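Local coordinates for MucR Phosphodiesterase (Pseudomonas aeruginosa, PDB 5M1T), which belongs to the EAL-domain family, whose fold is a modified TIM barrel, and binds C2E and magnesium ions in this model, at residues K53-P57 with N58-I62; L206-R210 with G211-E215; E243-T247 with E248-E252; Q263-L267 with G268-P272. All blocks are in the same frame, centred on the assembly; numbering follows the deposited sequence.

Contact 1: residues K53-P57 with N58-I62; sequences KVLAP and NGPMI
L55 and P60 face each other across the turn, and the main chain makes all three hydrogen bonds of the contact. L55 N donates to P60 O at 2.9 Å, almost straight at 175°; P60, being a proline, has no N-H to return. Two residues further from the turn, I62 N reaches K53 O over 2.9 Å, and the CA of M61 adds a C-H contact to that same oxygen. Close to the tip, G59 N approaches L55 O to a short 2.6 Å. Together these bonds close a beta hairpin between strands 46-55 and 61-72 of the EAL domain, with V54 and M61 as an antiparallel non-hydrogen-bonded pair. A cis peptide before P57 helps to bend the chain at the tip.

Among the side chains, V54 and M61 share one face of the sheet but meet loosely, CG2 of V54 lying 4.4 Å from CB of M61. The other branch of V54 is held closer, CG1 pressing against G59 O at 3.1 Å. L55 is well engaged too: its CG sits 3.6 Å from CG2 of I62, the two side chains crossing at about a right angle, and its CB rests 3.9 Å from CD of P60. With chi1 at 57°, I62 swings CG1 between its own N and carbonyl carbon, which lays that branch against K53 O. K53 itself runs on to a salt bridge with E205.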
# COMPACT_ATOMS: atom_id res chain seq x y z
N LYS A 53 -20.64 -16.91 -8.86
CA LYS A 53 -19.72 -17.27 -9.94
C LYS A 53 -20.02 -18.74 -10.17
O LYS A 53 -20.15 -19.50 -9.21
CB LYS A 53 -18.23 -17.11 -9.58
CG LYS A 53 -17.84 -15.74 -9.01
CD LYS A 53 -16.51 -15.79 -8.24
CE LYS A 53 -15.44 -16.56 -9.00
NZ LYS A 53 -14.26 -16.77 -8.12
N VAL A 54 -20.14 -19.13 -11.43
CA VAL A 54 -20.68 -20.45 -11.79
C VAL A 54 -19.75 -21.13 -12.77
O VAL A 54 -19.23 -20.46 -13.65
CB VAL A 54 -22.07 -20.21 -12.41
CG1 VAL A 54 -22.57 -21.39 -13.18
CG2 VAL A 54 -23.07 -19.90 -11.32
N LEU A 55 -19.53 -22.45 -12.63
CA LEU A 55 -18.78 -23.19 -13.65
C LEU A 55 -19.53 -23.12 -14.98
O LEU A 55 -20.75 -23.11 -15.02
CB LEU A 55 -18.44 -24.65 -13.27
CG LEU A 55 -17.33 -24.85 -12.19
CD1 LEU A 55 -16.85 -26.30 -12.13
CD2 LEU A 55 -16.11 -23.92 -12.30
N ALA A 56 -18.78 -22.96 -16.05
CA ALA A 56 -19.34 -22.74 -17.37
C ALA A 56 -19.86 -24.08 -17.94
O ALA A 56 -19.18 -25.08 -17.83
CB ALA A 56 -18.27 -22.18 -18.28
N PRO A 57 -21.02 -24.11 -18.57
CA PRO A 57 -21.86 -22.95 -18.86
C PRO A 57 -22.79 -22.50 -17.74
O PRO A 57 -23.13 -21.33 -17.65
CB PRO A 57 -22.72 -23.46 -20.02
CG PRO A 57 -22.88 -24.93 -19.73
CD PRO A 57 -21.56 -25.35 -19.17
N ASN A 58 -23.25 -23.44 -16.92
CA ASN A 58 -24.21 -23.11 -15.87
C ASN A 58 -24.04 -24.01 -14.65
O ASN A 58 -24.97 -24.20 -13.90
CB ASN A 58 -25.60 -23.26 -16.43
CG ASN A 58 -26.55 -22.24 -15.87
OD1 ASN A 58 -26.29 -21.63 -14.83
ND2 ASN A 58 -27.66 -22.04 -16.57
N GLY A 59 -22.81 -24.55 -14.52
CA GLY A 59 -22.46 -25.77 -13.76
C GLY A 59 -22.62 -25.33 -12.35
O GLY A 59 -23.19 -24.26 -12.14
N PRO A 60 -22.09 -26.08 -11.38
CA PRO A 60 -22.34 -25.61 -10.02
C PRO A 60 -21.74 -24.21 -9.75
O PRO A 60 -20.69 -23.82 -10.29
CB PRO A 60 -21.63 -26.65 -9.14
CG PRO A 60 -20.51 -27.13 -9.99
CD PRO A 60 -20.98 -27.03 -11.44
N MET A 61 -22.46 -23.47 -8.92
CA MET A 61 -21.99 -22.28 -8.28
C MET A 61 -20.75 -22.66 -7.48
O MET A 61 -20.79 -23.61 -6.71
CB MET A 61 -23.11 -21.79 -7.38
CG MET A 61 -22.79 -20.60 -6.52
SD MET A 61 -24.29 -19.80 -5.93
CE MET A 61 -23.51 -18.37 -5.25
N ILE A 62 -19.64 -21.96 -7.72
CA ILE A 62 -18.37 -22.19 -7.00
C ILE A 62 -18.03 -21.08 -6.00
O ILE A 62 -16.96 -21.09 -5.40
CB ILE A 62 -17.18 -22.32 -7.96
CG1 ILE A 62 -17.07 -21.07 -8.85
CG2 ILE A 62 -17.32 -23.58 -8.79
CD1 ILE A 62 -15.79 -21.00 -9.66

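Contact 2: residues L206-R210 with G211-E215; sequences LKIDR and GFINE. With C2E (9,9'-[(2R,3R,3aS,5S,7aR,9R,10R,10aS,12S,14aR)-3,5,10,12-tetrahydroxy-5,12-dioxidooctahydro-2H,7H-difuro[3,2-d:3',2'-j][1,3,7,9,2,8]tetraoxadiphosphacyclododecine-2,9-diyl]bis(2-amino-1,9-dihydro-6H-purin-6-one)), chain C.
D209 caps the first turn of helix 210-214 by holding the amide of G211: OD2 accepts from G211 N at 2.9 Å. The amide does not meet the carboxylate in its plane but from above, 64° out of it. With CG anti to the backbone N (chi1 -175°), and therefore beside the carbonyl carbon, the carboxylate lies forward along the chain, by the G211 amide. The main chain of D209 joins in, its O accepting from F212 N at 3.0 Å. R210 O then takes N214 N, also at 3.0 Å, and a weak bond from I213 N.

The tight part is D209 with G211 and F212. CD2 of F212 is 3.8 Å from CB of D209, and D209 O sits at the edge of the aromatic ring near its plane, where the ring hydrogens point. I208 is held more easily, its CG2 in van der Waals touch with CD1 of I213 at 4.2 Å. Looser still is the solvent side, where N214 touches R210 O through its CB and then leads away. The R210 side chain, extended from CG to NE, points off the helix toward C2E: O4' of C2E lies over one guanidinium face, offset toward its rim, and NH1 of R210 comes to 3.2 Å from O1P.

The turn follows strand 205-208, which pairs with strands 182-188 and 239-243, while I208 and F212 pack on helix 220-236.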
# COMPACT_ATOMS: atom_id res chain seq x y z
N LEU A 206 -7.66 -15.04 -13.52
CA LEU A 206 -7.90 -13.77 -14.15
C LEU A 206 -9.38 -13.62 -14.40
O LEU A 206 -10.06 -14.59 -14.76
CB LEU A 206 -7.15 -13.65 -15.46
CG LEU A 206 -5.68 -14.04 -15.51
CD1 LEU A 206 -5.25 -13.88 -16.95
CD2 LEU A 206 -4.82 -13.17 -14.59
N LYS A 207 -9.87 -12.38 -14.23
CA LYS A 207 -11.27 -12.04 -14.52
C LYS A 207 -11.35 -11.09 -15.72
O LYS A 207 -10.99 -9.92 -15.62
CB LYS A 207 -11.96 -11.40 -13.33
CG LYS A 207 -11.76 -12.16 -12.04
CD LYS A 207 -12.69 -11.69 -10.95
CE LYS A 207 -14.03 -12.41 -10.97
NZ LYS A 207 -15.03 -11.68 -10.08
N ILE A 208 -11.87 -11.60 -16.83
CA ILE A 208 -11.99 -10.78 -18.01
C ILE A 208 -12.94 -9.61 -17.76
O ILE A 208 -14.07 -9.84 -17.27
CB ILE A 208 -12.53 -11.57 -19.22
CG1 ILE A 208 -11.64 -12.78 -19.52
CG2 ILE A 208 -12.58 -10.64 -20.41
CD1 ILE A 208 -12.34 -13.82 -20.35
N ASP A 209 -12.53 -8.39 -18.12
CA ASP A 209 -13.36 -7.24 -17.80
C ASP A 209 -14.66 -7.31 -18.58
O ASP A 209 -14.66 -7.67 -19.77
CB ASP A 209 -12.69 -5.93 -18.12
CG ASP A 209 -13.54 -4.74 -17.68
OD1 ASP A 209 -13.75 -4.57 -16.46
OD2 ASP A 209 -14.03 -4.00 -18.55
N ARG A 210 -15.76 -6.97 -17.91
CA ARG A 210 -17.08 -7.03 -18.50
C ARG A 210 -17.19 -6.20 -19.76
O ARG A 210 -18.01 -6.51 -20.60
CB ARG A 210 -18.16 -6.58 -17.53
CG ARG A 210 -18.07 -5.13 -17.06
CD ARG A 210 -19.25 -4.84 -16.12
NE ARG A 210 -19.25 -3.61 -15.33
CZ ARG A 210 -18.32 -3.23 -14.44
NH1 ARG A 210 -17.16 -3.91 -14.26
NH2 ARG A 210 -18.52 -2.10 -13.74
N GLY A 211 -16.37 -5.16 -19.88
CA GLY A 211 -16.35 -4.32 -21.08
C GLY A 211 -16.11 -5.11 -22.35
O GLY A 211 -16.74 -4.85 -23.40
N PHE A 212 -15.26 -6.11 -22.27
CA PHE A 212 -14.97 -6.94 -23.44
C PHE A 212 -16.07 -7.93 -23.78
O PHE A 212 -16.28 -8.27 -24.96
CB PHE A 212 -13.67 -7.70 -23.23
CG PHE A 212 -12.50 -6.78 -23.04
CD1 PHE A 212 -11.98 -6.09 -24.11
CD2 PHE A 212 -11.95 -6.60 -21.79
CE1 PHE A 212 -10.92 -5.24 -23.96
CE2 PHE A 212 -10.90 -5.74 -21.61
CZ PHE A 212 -10.38 -5.05 -22.71
N ILE A 213 -16.80 -8.36 -22.77
CA ILE A 213 -17.94 -9.24 -23.00
C ILE A 213 -19.09 -8.47 -23.68
O ILE A 213 -19.70 -8.95 -24.62
CB ILE A 213 -18.43 -9.86 -21.68
CG1 ILE A 213 -17.27 -10.55 -20.95
CG2 ILE A 213 -19.58 -10.81 -21.92
CD1 ILE A 213 -16.41 -11.46 -21.79
N ASN A 214 -19.37 -7.28 -23.16
CA ASN A 214 -20.47 -6.46 -23.65
C ASN A 214 -20.28 -5.98 -25.09
O ASN A 214 -21.25 -5.78 -25.79
CB ASN A 214 -20.58 -5.23 -22.76
CG ASN A 214 -21.85 -4.45 -22.99
OD1 ASN A 214 -22.95 -5.01 -23.11
ND2 ASN A 214 -21.71 -3.14 -23.02
N GLU A 215 -19.03 -5.76 -25.50
CA GLU A 215 -18.78 -5.26 -26.85
C GLU A 215 -18.68 -6.37 -27.91
O GLU A 215 -18.50 -6.06 -29.08
CB GLU A 215 -17.51 -4.39 -26.87
CG GLU A 215 -17.61 -3.07 -26.10
CD GLU A 215 -18.40 -1.99 -26.82
OE1 GLU A 215 -19.00 -1.09 -26.16
OE2 GLU A 215 -18.42 -2.04 -28.07
P1 C2E C . -16.02 -5.18 -10.32
O2P C2E C . -15.01 -5.73 -9.35
O1P C2E C . -15.67 -5.35 -11.78
O5' C2E C . -17.41 -5.88 -10.00
C5' C2E C . -18.25 -6.34 -11.05
C4' C2E C . -19.25 -5.28 -11.44
O4' C2E C . -19.94 -5.72 -12.62
C3' C2E C . -20.32 -5.07 -10.38
O3' C2E C . -20.74 -3.70 -10.42
C2' C2E C . -21.47 -5.95 -10.84
O2' C2E C . -22.74 -5.50 -10.37
C1' C2E C . -21.34 -5.76 -12.35
N9 C2E C . -21.94 -6.84 -13.13
C8 C2E C . -21.88 -8.15 -12.89
N7 C2E C . -22.55 -8.84 -13.84
C5 C2E C . -23.03 -7.94 -14.71
C6 C2E C . -23.83 -8.00 -15.95
O6 C2E C . -24.19 -9.10 -16.41
N1 C2E C . -24.12 -6.83 -16.54
C2 C2E C . -23.72 -5.64 -16.04
N2 C2E C . -24.05 -4.49 -16.68
N3 C2E C . -22.98 -5.52 -14.92
C4 C2E C . -22.63 -6.63 -14.24
P11 C2E C . -20.90 -2.86 -9.06
O21 C2E C . -21.55 -3.74 -8.01
O11 C2E C . -21.75 -1.66 -9.34
O5A C2E C . -19.42 -2.47 -8.59
C5A C2E C . -18.61 -1.67 -9.46
C4A C2E C . -17.18 -1.69 -8.98
O4A C2E C . -17.09 -1.20 -7.64
C3A C2E C . -16.61 -3.08 -8.88
O3A C2E C . -16.18 -3.58 -10.13
C2A C2E C . -15.47 -2.90 -7.90
O2A C2E C . -14.32 -2.35 -8.54
C1A C2E C . -16.02 -1.86 -6.96
N91 C2E C . -16.49 -2.51 -5.70
C81 C2E C . -17.69 -3.09 -5.44
N71 C2E C . -17.74 -3.53 -4.16
C51 C2E C . -16.56 -3.23 -3.60
C61 C2E C . -15.92 -3.41 -2.28
O61 C2E C . -16.54 -3.99 -1.36
N11 C2E C . -14.67 -2.94 -2.11
C21 C2E C . -14.00 -2.33 -3.11
N21 C2E C . -12.75 -1.88 -2.88
N31 C2E C . -14.51 -2.13 -4.34
C41 C2E C . -15.75 -2.56 -4.62

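Contact 3: residues E243-T247 with E248-E252; sequences EGVET and EAQQE. With MG (magnesium ion), chain E; C2E (9,9'-[(2R,3R,3aS,5S,7aR,9R,10R,10aS,12S,14aR)-3,5,10,12-tetrahydroxy-5,12-dioxidooctahydro-2H,7H-difuro[3,2-d:3',2'-j][1,3,7,9,2,8]tetraoxadiphosphacyclododecine-2,9-diyl]bis(2-amino-1,9-dihydro-6H-purin-6-one)), chain C.
Q250 OE1 receives two successive backbone amides of the preceding loop, E246 N at 2.8 Å and T247 N at 3.0 Å. The first lies nearly along the C=O axis of the amide; the second comes from above its plane, 45° out, so the oxygen is gripped from two directions. T247 repays the bond: its OG1, which a chi1 of 73° turns toward the amide of Q250, accepts from Q250 N at 3.1 Å. T247 O also takes Q251 N in the first regular helical bond.

The other end of the Q250 amide is tied down by a water, which accepts from NE2 and donates to E246 OE1. That leaves E246 OE2 for C2E: N1 of C2E donates to E246 OE2 over a short 2.5 Å, fairly straight. A weak bond from N2 joins it. Earlier in the loop E243 binds one magnesium ion through OE1 and OE2, each 2.5 Å from the metal; D186 and D187 are further ligands of it, together with O1P of C2E and a water. The reciprocal T247-Q250 pair is a capping box opening helix 248-257, and the loop it fastens lines the metal and ligand pocket.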
# COMPACT_ATOMS: atom_id res chain seq x y z
N GLU A 243 -16.82 -12.19 -16.92
CA GLU A 243 -17.68 -11.34 -16.11
C GLU A 243 -18.58 -10.50 -17.02
O GLU A 243 -18.18 -10.12 -18.10
CB GLU A 243 -16.78 -10.50 -15.17
CG GLU A 243 -17.34 -9.22 -14.65
CD GLU A 243 -16.27 -8.39 -13.95
OE1 GLU A 243 -15.87 -7.30 -14.51
OE2 GLU A 243 -15.82 -8.85 -12.87
N GLY A 244 -19.82 -10.24 -16.60
CA GLY A 244 -20.75 -9.45 -17.40
C GLY A 244 -21.57 -10.27 -18.39
O GLY A 244 -22.06 -9.73 -19.38
N VAL A 245 -21.75 -11.56 -18.14
CA VAL A 245 -22.48 -12.41 -19.06
C VAL A 245 -23.95 -12.11 -18.93
O VAL A 245 -24.57 -12.40 -17.89
CB VAL A 245 -22.21 -13.90 -18.77
CG1 VAL A 245 -22.98 -14.83 -19.71
CG2 VAL A 245 -20.70 -14.18 -18.87
N GLU A 246 -24.51 -11.52 -19.98
CA GLU A 246 -25.92 -11.14 -20.03
C GLU A 246 -26.78 -11.92 -21.01
O GLU A 246 -27.98 -11.91 -20.86
CB GLU A 246 -26.05 -9.66 -20.38
CG GLU A 246 -25.38 -8.75 -19.37
CD GLU A 246 -25.44 -7.28 -19.70
OE1 GLU A 246 -25.54 -6.92 -20.91
OE2 GLU A 246 -25.36 -6.48 -18.73
N THR A 247 -26.21 -12.56 -22.02
CA THR A 247 -27.03 -13.20 -23.04
C THR A 247 -26.66 -14.67 -23.21
O THR A 247 -25.54 -15.07 -22.90
CB THR A 247 -26.87 -12.50 -24.41
OG1 THR A 247 -25.59 -12.80 -24.97
CG2 THR A 247 -26.98 -11.01 -24.27
N GLU A 248 -27.59 -15.44 -23.74
CA GLU A 248 -27.34 -16.86 -24.02
C GLU A 248 -26.18 -17.05 -24.98
O GLU A 248 -25.37 -17.97 -24.80
CB GLU A 248 -28.59 -17.56 -24.56
CG GLU A 248 -29.76 -17.48 -23.58
CD GLU A 248 -30.81 -18.57 -23.74
OE1 GLU A 248 -31.14 -18.92 -24.89
OE2 GLU A 248 -31.30 -19.10 -22.70
N ALA A 249 -26.08 -16.19 -25.99
CA ALA A 249 -25.02 -16.33 -26.98
C ALA A 249 -23.63 -16.04 -26.43
O ALA A 249 -22.68 -16.72 -26.80
CB ALA A 249 -25.33 -15.47 -28.21
N GLN A 250 -23.51 -15.05 -25.55
CA GLN A 250 -22.26 -14.84 -24.80
C GLN A 250 -21.88 -16.08 -23.98
O GLN A 250 -20.72 -16.54 -23.98
CB GLN A 250 -22.38 -13.64 -23.86
CG GLN A 250 -22.41 -12.28 -24.57
CD GLN A 250 -22.95 -11.17 -23.67
OE1 GLN A 250 -23.51 -11.46 -22.64
NE2 GLN A 250 -22.75 -9.90 -24.04
N GLN A 251 -22.86 -16.61 -23.26
CA GLN A 251 -22.66 -17.81 -22.45
C GLN A 251 -22.14 -18.95 -23.30
O GLN A 251 -21.15 -19.57 -22.96
CB GLN A 251 -24.00 -18.23 -21.81
CG GLN A 251 -23.92 -19.54 -21.07
CD GLN A 251 -25.21 -19.93 -20.40
OE1 GLN A 251 -26.29 -19.80 -20.98
NE2 GLN A 251 -25.10 -20.45 -19.17
N GLU A 252 -22.80 -19.22 -24.41
CA GLU A 252 -22.40 -20.30 -25.32
C GLU A 252 -21.01 -20.06 -25.87
O GLU A 252 -20.19 -20.97 -25.89
CB GLU A 252 -23.40 -20.45 -26.47
CG GLU A 252 -23.14 -21.65 -27.38
CD GLU A 252 -22.06 -21.41 -28.46
OE1 GLU A 252 -21.87 -20.26 -28.93
OE2 GLU A 252 -21.38 -22.38 -28.88
MG MG E . -14.14 -6.99 -12.73
P1 C2E C . -16.02 -5.18 -10.32
O2P C2E C . -15.01 -5.73 -9.35
O1P C2E C . -15.67 -5.35 -11.78
O5' C2E C . -17.41 -5.88 -10.00
C5' C2E C . -18.25 -6.34 -11.05
C4' C2E C . -19.25 -5.28 -11.44
O4' C2E C . -19.94 -5.72 -12.62
C3' C2E C . -20.32 -5.07 -10.38
O3' C2E C . -20.74 -3.70 -10.42
C2' C2E C . -21.47 -5.95 -10.84
O2' C2E C . -22.74 -5.50 -10.37
C1' C2E C . -21.34 -5.76 -12.35
N9 C2E C . -21.94 -6.84 -13.13
C8 C2E C . -21.88 -8.15 -12.89
N7 C2E C . -22.55 -8.84 -13.84
C5 C2E C . -23.03 -7.94 -14.71
C6 C2E C . -23.83 -8.00 -15.95
O6 C2E C . -24.19 -9.10 -16.41
N1 C2E C . -24.12 -6.83 -16.54
C2 C2E C . -23.72 -5.64 -16.04
N2 C2E C . -24.05 -4.49 -16.68
N3 C2E C . -22.98 -5.52 -14.92
C4 C2E C . -22.63 -6.63 -14.24
P11 C2E C . -20.90 -2.86 -9.06
O21 C2E C . -21.55 -3.74 -8.01
O11 C2E C . -21.75 -1.66 -9.34
O5A C2E C . -19.42 -2.47 -8.59
C5A C2E C . -18.61 -1.67 -9.46
C4A C2E C . -17.18 -1.69 -8.98
O4A C2E C . -17.09 -1.20 -7.64
C3A C2E C . -16.61 -3.08 -8.88
O3A C2E C . -16.18 -3.58 -10.13
C2A C2E C . -15.47 -2.90 -7.90
O2A C2E C . -14.32 -2.35 -8.54
C1A C2E C . -16.02 -1.86 -6.96
N91 C2E C . -16.49 -2.51 -5.70
C81 C2E C . -17.69 -3.09 -5.44
N71 C2E C . -17.74 -3.53 -4.16
C51 C2E C . -16.56 -3.23 -3.60
C61 C2E C . -15.92 -3.41 -2.28
O61 C2E C . -16.54 -3.99 -1.36
N11 C2E C . -14.67 -2.94 -2.11
C21 C2E C . -14.00 -2.33 -3.11
N21 C2E C . -12.75 -1.88 -2.88
N31 C2E C . -14.51 -2.13 -4.34
C41 C2E C . -15.75 -2.56 -4.62
O HOH W 1 -23.82 -7.57 -22.68
O HOH W 2 -14.62 -5.49 -14.29

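Contact 4: residues Q263-L267 with G268-P272; sequences QGFLL and GRPMP. With C2E (9,9'-[(2R,3R,3aS,5S,7aR,9R,10R,10aS,12S,14aR)-3,5,10,12-tetrahydroxy-5,12-dioxidooctahydro-2H,7H-difuro[3,2-d:3',2'-j][1,3,7,9,2,8]tetraoxadiphosphacyclododecine-2,9-diyl]bis(2-amino-1,9-dihydro-6H-purin-6-one)), chain C.
The loop between strand 261-263 and helix 273-276 lends G264, F265 and P270 to the C2E pocket, with R269 backing the F265 ring from behind. That ring is the middle layer: C2E places C6 on one face, 3.4 Å above the ring plane and toward its rim, while R269 occupies the opposite face. Extended from CG to NE, R269 passes from a CH-pi contact of its CG, near CG and CD1 of F265, to a guanidinium over CD2 and CE2. The guanidinium lies flat there, its plane turned 24° from the ring, and CZ is 4.0 Å from the ring centroid in an off-centre cation-pi contact. P270 approaches obliquely, CD 3.8 Å from CE1 of F265, and its CG touches O2' of C2E.

F265 N donates to C2E O6 at 2.8 Å in a straight line, so backbone and ring hold the same base. G264 O accepts from both L267 N and G268 N, each at 3.0 Å, the latter in its carbonyl plane. Q51 NE2 of strand 46-55 is hydrogen-bonded to G268 O, M271 makes a backbone hydrogen bond with Y50, P270 packs on strand 61-72, and L266 and L267 lean on helix 248-257.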
# COMPACT_ATOMS: atom_id res chain seq x y z
N GLN A 263 -19.72 -15.14 -14.65
CA GLN A 263 -20.42 -14.27 -13.72
C GLN A 263 -21.21 -13.25 -14.55
O GLN A 263 -20.72 -12.73 -15.56
CB GLN A 263 -19.39 -13.58 -12.87
CG GLN A 263 -19.92 -12.86 -11.71
CD GLN A 263 -18.81 -12.30 -10.85
OE1 GLN A 263 -17.70 -12.86 -10.77
NE2 GLN A 263 -19.11 -11.19 -10.17
N GLY A 264 -22.46 -13.04 -14.18
CA GLY A 264 -23.25 -12.08 -14.93
C GLY A 264 -24.72 -12.16 -14.61
O GLY A 264 -25.18 -13.14 -13.99
N PHE A 265 -25.45 -11.13 -15.04
CA PHE A 265 -26.88 -11.04 -14.82
C PHE A 265 -27.67 -12.26 -15.33
O PHE A 265 -28.64 -12.65 -14.72
CB PHE A 265 -27.46 -9.78 -15.45
CG PHE A 265 -27.06 -8.52 -14.76
CD1 PHE A 265 -26.26 -8.53 -13.63
CD2 PHE A 265 -27.53 -7.31 -15.22
CE1 PHE A 265 -25.93 -7.37 -12.99
CE2 PHE A 265 -27.19 -6.15 -14.59
CZ PHE A 265 -26.38 -6.19 -13.48
N LEU A 266 -27.22 -12.86 -16.42
CA LEU A 266 -27.89 -14.04 -16.98
C LEU A 266 -27.87 -15.20 -15.97
O LEU A 266 -28.82 -15.95 -15.88
CB LEU A 266 -27.19 -14.49 -18.26
CG LEU A 266 -27.90 -15.66 -18.98
CD1 LEU A 266 -29.17 -15.18 -19.67
CD2 LEU A 266 -26.99 -16.39 -19.98
N LEU A 267 -26.76 -15.34 -15.25
CA LEU A 267 -26.58 -16.42 -14.31
C LEU A 267 -27.05 -16.08 -12.88
O LEU A 267 -27.26 -16.98 -12.05
CB LEU A 267 -25.11 -16.82 -14.27
CG LEU A 267 -24.69 -17.19 -15.69
CD1 LEU A 267 -23.23 -16.92 -15.93
CD2 LEU A 267 -25.04 -18.64 -15.96
N GLY A 268 -27.20 -14.80 -12.59
CA GLY A 268 -27.67 -14.37 -11.28
C GLY A 268 -27.13 -13.01 -10.92
O GLY A 268 -25.93 -12.80 -10.91
N ARG A 269 -28.03 -12.08 -10.63
CA ARG A 269 -27.64 -10.73 -10.28
C ARG A 269 -27.12 -10.69 -8.84
O ARG A 269 -27.40 -11.62 -8.05
CB ARG A 269 -28.83 -9.79 -10.41
CG ARG A 269 -29.35 -9.64 -11.82
CD ARG A 269 -30.44 -8.59 -11.93
NE ARG A 269 -30.80 -8.34 -13.34
CZ ARG A 269 -30.77 -7.15 -13.95
NH1 ARG A 269 -30.41 -6.04 -13.31
NH2 ARG A 269 -31.11 -7.07 -15.22
N PRO A 270 -26.37 -9.63 -8.49
CA PRO A 270 -26.01 -9.41 -7.09
C PRO A 270 -27.26 -9.34 -6.26
O PRO A 270 -28.21 -8.69 -6.67
CB PRO A 270 -25.30 -8.04 -7.11
CG PRO A 270 -24.84 -7.89 -8.54
CD PRO A 270 -25.88 -8.55 -9.36
N MET A 271 -27.28 -10.04 -5.13
CA MET A 271 -28.40 -9.96 -4.22
C MET A 271 -27.93 -10.17 -2.77
O MET A 271 -26.84 -10.67 -2.53
CB MET A 271 -29.53 -10.93 -4.65
CG MET A 271 -29.15 -12.40 -4.80
SD MET A 271 -30.48 -13.45 -5.48
CE MET A 271 -29.76 -13.74 -7.12
N PRO A 272 -28.73 -9.73 -1.79
CA PRO A 272 -28.40 -10.00 -0.39
C PRO A 272 -28.36 -11.51 -0.07
O PRO A 272 -29.05 -12.32 -0.72
CB PRO A 272 -29.54 -9.32 0.41
CG PRO A 272 -30.23 -8.46 -0.57
CD PRO A 272 -30.02 -9.05 -1.93
P1 C2E C . -16.02 -5.18 -10.32
O2P C2E C . -15.01 -5.73 -9.35
O1P C2E C . -15.67 -5.35 -11.78
O5' C2E C . -17.41 -5.88 -10.00
C5' C2E C . -18.25 -6.34 -11.05
C4' C2E C . -19.25 -5.28 -11.44
O4' C2E C . -19.94 -5.72 -12.62
C3' C2E C . -20.32 -5.07 -10.38
O3' C2E C . -20.74 -3.70 -10.42
C2' C2E C . -21.47 -5.95 -10.84
O2' C2E C . -22.74 -5.50 -10.37
C1' C2E C . -21.34 -5.76 -12.35
N9 C2E C . -21.94 -6.84 -13.13
C8 C2E C . -21.88 -8.15 -12.89
N7 C2E C . -22.55 -8.84 -13.84
C5 C2E C . -23.03 -7.94 -14.71
C6 C2E C . -23.83 -8.00 -15.95
O6 C2E C . -24.19 -9.10 -16.41
N1 C2E C . -24.12 -6.83 -16.54
C2 C2E C . -23.72 -5.64 -16.04
N2 C2E C . -24.05 -4.49 -16.68
N3 C2E C . -22.98 -5.52 -14.92
C4 C2E C . -22.63 -6.63 -14.24
P11 C2E C . -20.90 -2.86 -9.06
O21 C2E C . -21.55 -3.74 -8.01
O11 C2E C . -21.75 -1.66 -9.34
O5A C2E C . -19.42 -2.47 -8.59
C5A C2E C . -18.61 -1.67 -9.46
C4A C2E C . -17.18 -1.69 -8.98
O4A C2E C . -17.09 -1.20 -7.64
C3A C2E C . -16.61 -3.08 -8.88
O3A C2E C . -16.18 -3.58 -10.13
C2A C2E C . -15.47 -2.90 -7.90
O2A C2E C . -14.32 -2.35 -8.54
C1A C2E C . -16.02 -1.86 -6.96
N91 C2E C . -16.49 -2.51 -5.70
C81 C2E C . -17.69 -3.09 -5.44
N71 C2E C . -17.74 -3.53 -4.16
C51 C2E C . -16.56 -3.23 -3.60
C61 C2E C . -15.92 -3.41 -2.28
O61 C2E C . -16.54 -3.99 -1.36
N11 C2E C . -14.67 -2.94 -2.11
C21 C2E C . -14.00 -2.33 -3.11
N21 C2E C . -12.75 -1.88 -2.88
N31 C2E C . -14.51 -2.13 -4.34
C41 C2E C . -15.75 -2.56 -4.62

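From the N terminus, contact 1 closes the hairpin between strands 46-55 and 61-72, contact 2 the turn from strand 205-208 into helix 210-214, contact 3 the start of helix 248-257 and contact 4 the loop after strand 261-263. They follow in series, none enclosing or crossing another. In space, contact 3 is the hub: Q251 reaches P57 of contact 1, V245 shares backbone bonds with Q263 and L266 of contact 4, and I213 of contact 2 packs on E243. Contacts 1 and 4 touch directly, K53 on Q263 and both P57 and N58 on L267. K207 and Q263 link contacts 2 and 4. Contacts 2, 3 and 4 all touch C2E, whereas 53-62 lies further off.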